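Local coordinates for putative two-component sensor histidine kinase protein (Sinorhizobium meliloti, PDB 3HCY) that probably acts as a sensor histidine kinase that passes phosphate from ATP to a protein histidine, this piece of it being a GAF domain, at residues Arg41-Ser44 with Glu45-Arg49. Sequence-based numbering, arbitrary orientation.
Sequences RGLS and EHYQR
S44 points its hydroxyl forward at the first-turn amides of helix 45-50, where OG accepts the backbone N-H of Y47 at 3.0 Å. A chi1 of 72° sets OG between the serine's own N and carbonyl carbon, facing the Y47 amide, and the bond is fairly straight, 162° at the hydrogen. A short hydroxyl side chain suits this N-cap place, since it can replace a carbonyl that the preceding turn does not supply. The same OG also hydrogen-bonds to E88 OE1 on helix 79-88, tying the cap to a second helix. One residue further on, Q48 N reaches S44 O at 3.0 Å, a more bent bond (139°) that begins the regular i to i+4 pattern. Beneath the cap, both methyls of L43 approach the CD1-CE1 side of the Y47 ring at a slant, with L43 CD1 3.8 Å and L43 CD2 4.0 Å from Y47 CD1. Y47 brings its ring there by holding CG anti to its backbone N. Branched L43 and the broad ring of Y47 suit this place because both pack on F37 and Y111 of the sheet. The extended chain of Q48 brings NE2 to 3.9 Å from L43 CB. The whole is a serine N-cap with a leucine-tyrosine pair seating the short helix on the antiparallel sheet of a GAF domain, just after edge strand 35-41.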
ATOM      1  N   ARG A  41      14.341  -5.037   7.177  1.00 18.36           N
ATOM      2  CA  ARG A  41      14.767  -6.403   7.496  1.00 19.41           C
ATOM      3  C   ARG A  41      15.439  -7.090   6.352  1.00 19.69           C
ATOM      4  O   ARG A  41      15.200  -6.701   5.246  1.00 21.33           O
ATOM      5  CB  ARG A  41      13.566  -7.246   7.886  1.00 19.91           C
ATOM      6  CG  ARG A  41      12.293  -7.082   7.160  1.00 20.30           C
ATOM      7  CD  ARG A  41      11.144  -7.230   8.241  1.00 26.82           C
ATOM      8  NE  ARG A  41       9.764  -7.430   7.736  1.00 29.65           N
ATOM      9  CZ  ARG A  41       8.632  -7.043   8.337  1.00 28.79           C
ATOM     10  NH1 ARG A  41       8.619  -6.338   9.454  1.00 29.51           N
ATOM     11  NH2 ARG A  41       7.488  -7.316   7.748  1.00 29.94           N
ATOM     12  N   GLY A  42      16.282  -8.093   6.522  1.00 19.90           N
ATOM     13  CA  GLY A  42      17.287  -8.228   7.508  1.00 20.45           C
ATOM     14  C   GLY A  42      18.521  -7.609   6.798  1.00 20.90           C
ATOM     15  O   GLY A  42      19.259  -8.274   6.107  1.00 20.67           O
ATOM     16  N   LEU A  43      18.606  -6.281   6.867  1.00 21.61           N
ATOM     17  CA  LEU A  43      19.854  -5.571   6.794  1.00 21.57           C
ATOM     18  C   LEU A  43      20.419  -5.551   8.209  1.00 21.64           C
ATOM     19  O   LEU A  43      19.676  -5.487   9.203  1.00 20.92           O
ATOM     20  CB  LEU A  43      19.628  -4.109   6.344  1.00 21.43           C
ATOM     21  CG  LEU A  43      19.030  -3.977   4.933  1.00 21.25           C
ATOM     22  CD1 LEU A  43      18.901  -2.526   4.490  1.00 18.23           C
ATOM     23  CD2 LEU A  43      19.829  -4.801   3.911  1.00 21.29           C
ATOM     24  N   SER A  44      21.747  -5.563   8.291  1.00 21.34           N
ATOM     25  CA  SER A  44      22.404  -5.327   9.561  1.00 21.00           C
ATOM     26  C   SER A  44      22.549  -3.793   9.771  1.00 21.43           C
ATOM     27  O   SER A  44      22.595  -2.999   8.804  1.00 20.53           O
ATOM     28  CB  SER A  44      23.767  -5.982   9.556  1.00 20.17           C
ATOM     29  OG  SER A  44      24.569  -5.219   8.692  1.00 18.69           O
ATOM     30  N   GLU A  45      22.686  -3.412  11.042  1.00 21.48           N
ATOM     31  CA  GLU A  45      23.035  -2.052  11.416  1.00 21.69           C
ATOM     32  C   GLU A  45      24.368  -1.648  10.856  1.00 21.55           C
ATOM     33  O   GLU A  45      24.544  -0.545  10.365  1.00 21.12           O
ATOM     34  CB  GLU A  45      23.046  -1.974  12.906  1.00 22.17           C
ATOM     35  CG  GLU A  45      21.607  -2.034  13.422  1.00 24.72           C
ATOM     36  CD  GLU A  45      21.477  -2.145  14.933  1.00 29.15           C
ATOM     37  OE1 GLU A  45      22.500  -2.343  15.650  1.00 32.75           O
ATOM     38  OE2 GLU A  45      20.319  -2.027  15.403  1.00 32.14           O
ATOM     39  N   HIS A  46      25.301  -2.579  10.849  1.00 21.92           N
ATOM     40  CA  HIS A  46      26.566  -2.306  10.234  1.00 22.56           C
ATOM     41  C   HIS A  46      26.327  -1.773   8.857  1.00 23.58           C
ATOM     42  O   HIS A  46      26.873  -0.752   8.497  1.00 23.79           O
ATOM     43  CB  HIS A  46      27.388  -3.551  10.158  1.00 22.50           C
ATOM     44  CG  HIS A  46      28.758  -3.324   9.619  1.00 23.85           C
ATOM     45  ND1 HIS A  46      29.787  -2.817  10.391  1.00 25.40           N
ATOM     46  CD2 HIS A  46      29.287  -3.567   8.390  1.00 24.16           C
ATOM     47  CE1 HIS A  46      30.891  -2.756   9.654  1.00 25.55           C
ATOM     48  NE2 HIS A  46      30.612  -3.195   8.435  1.00 22.40           N
ATOM     49  N   TYR A  47      25.486  -2.453   8.079  1.00 24.77           N
ATOM     50  CA  TYR A  47      25.202  -1.976   6.735  1.00 25.27           C
ATOM     51  C   TYR A  47      24.550  -0.620   6.795  1.00 26.20           C
ATOM     52  O   TYR A  47      24.816   0.239   5.977  1.00 26.57           O
ATOM     53  CB  TYR A  47      24.290  -2.934   5.978  1.00 25.31           C
ATOM     54  CG  TYR A  47      23.918  -2.464   4.554  1.00 25.71           C
ATOM     55  CD1 TYR A  47      22.659  -1.965   4.273  1.00 24.52           C
ATOM     56  CD2 TYR A  47      24.825  -2.534   3.495  1.00 24.77           C
ATOM     57  CE1 TYR A  47      22.316  -1.547   2.993  1.00 23.56           C
ATOM     58  CE2 TYR A  47      24.468  -2.113   2.205  1.00 24.22           C
ATOM     59  CZ  TYR A  47      23.207  -1.619   1.972  1.00 22.35           C
ATOM     60  OH  TYR A  47      22.822  -1.171   0.713  1.00 20.32           O
ATOM     61  N   GLN A  48      23.665  -0.437   7.749  1.00 26.99           N
ATOM     62  CA  GLN A  48      22.842   0.750   7.736  1.00 27.87           C
ATOM     63  C   GLN A  48      23.685   1.999   7.998  1.00 28.71           C
ATOM     64  O   GLN A  48      23.548   2.999   7.272  1.00 28.32           O
ATOM     65  CB  GLN A  48      21.668   0.597   8.729  1.00 27.91           C
ATOM     66  CG  GLN A  48      20.691  -0.478   8.284  1.00 27.88           C
ATOM     67  CD  GLN A  48      19.574  -0.733   9.217  1.00 27.17           C
ATOM     68  OE1 GLN A  48      19.689  -0.479  10.415  1.00 29.14           O
ATOM     69  NE2 GLN A  48      18.494  -1.255   8.701  1.00 27.42           N
ATOM     70  N   ARG A  49      24.583   1.911   8.993  1.00 29.48           N
ATOM     71  CA  ARG A  49      25.531   2.975   9.300  1.00 30.10           C
ATOM     72  C   ARG A  49      26.433   3.199   8.108  1.00 30.61           C
ATOM     73  O   ARG A  49      26.733   4.315   7.733  1.00 30.64           O
ATOM     74  CB  ARG A  49      26.384   2.588  10.488  1.00 30.23           C
ATOM     75  CG  ARG A  49      25.679   2.515  11.861  1.00 33.30           C
ATOM     76  CD  ARG A  49      26.725   2.429  13.044  1.00 39.16           C
ATOM     77  NE  ARG A  49      27.570   1.196  13.006  1.00 43.64           N
ATOM     78  CZ  ARG A  49      27.255  -0.007  13.532  1.00 45.85           C
ATOM     79  NH1 ARG A  49      26.107  -0.230  14.197  1.00 46.92           N
ATOM     80  NH2 ARG A  49      28.111  -1.008  13.397  1.00 46.06           N
TER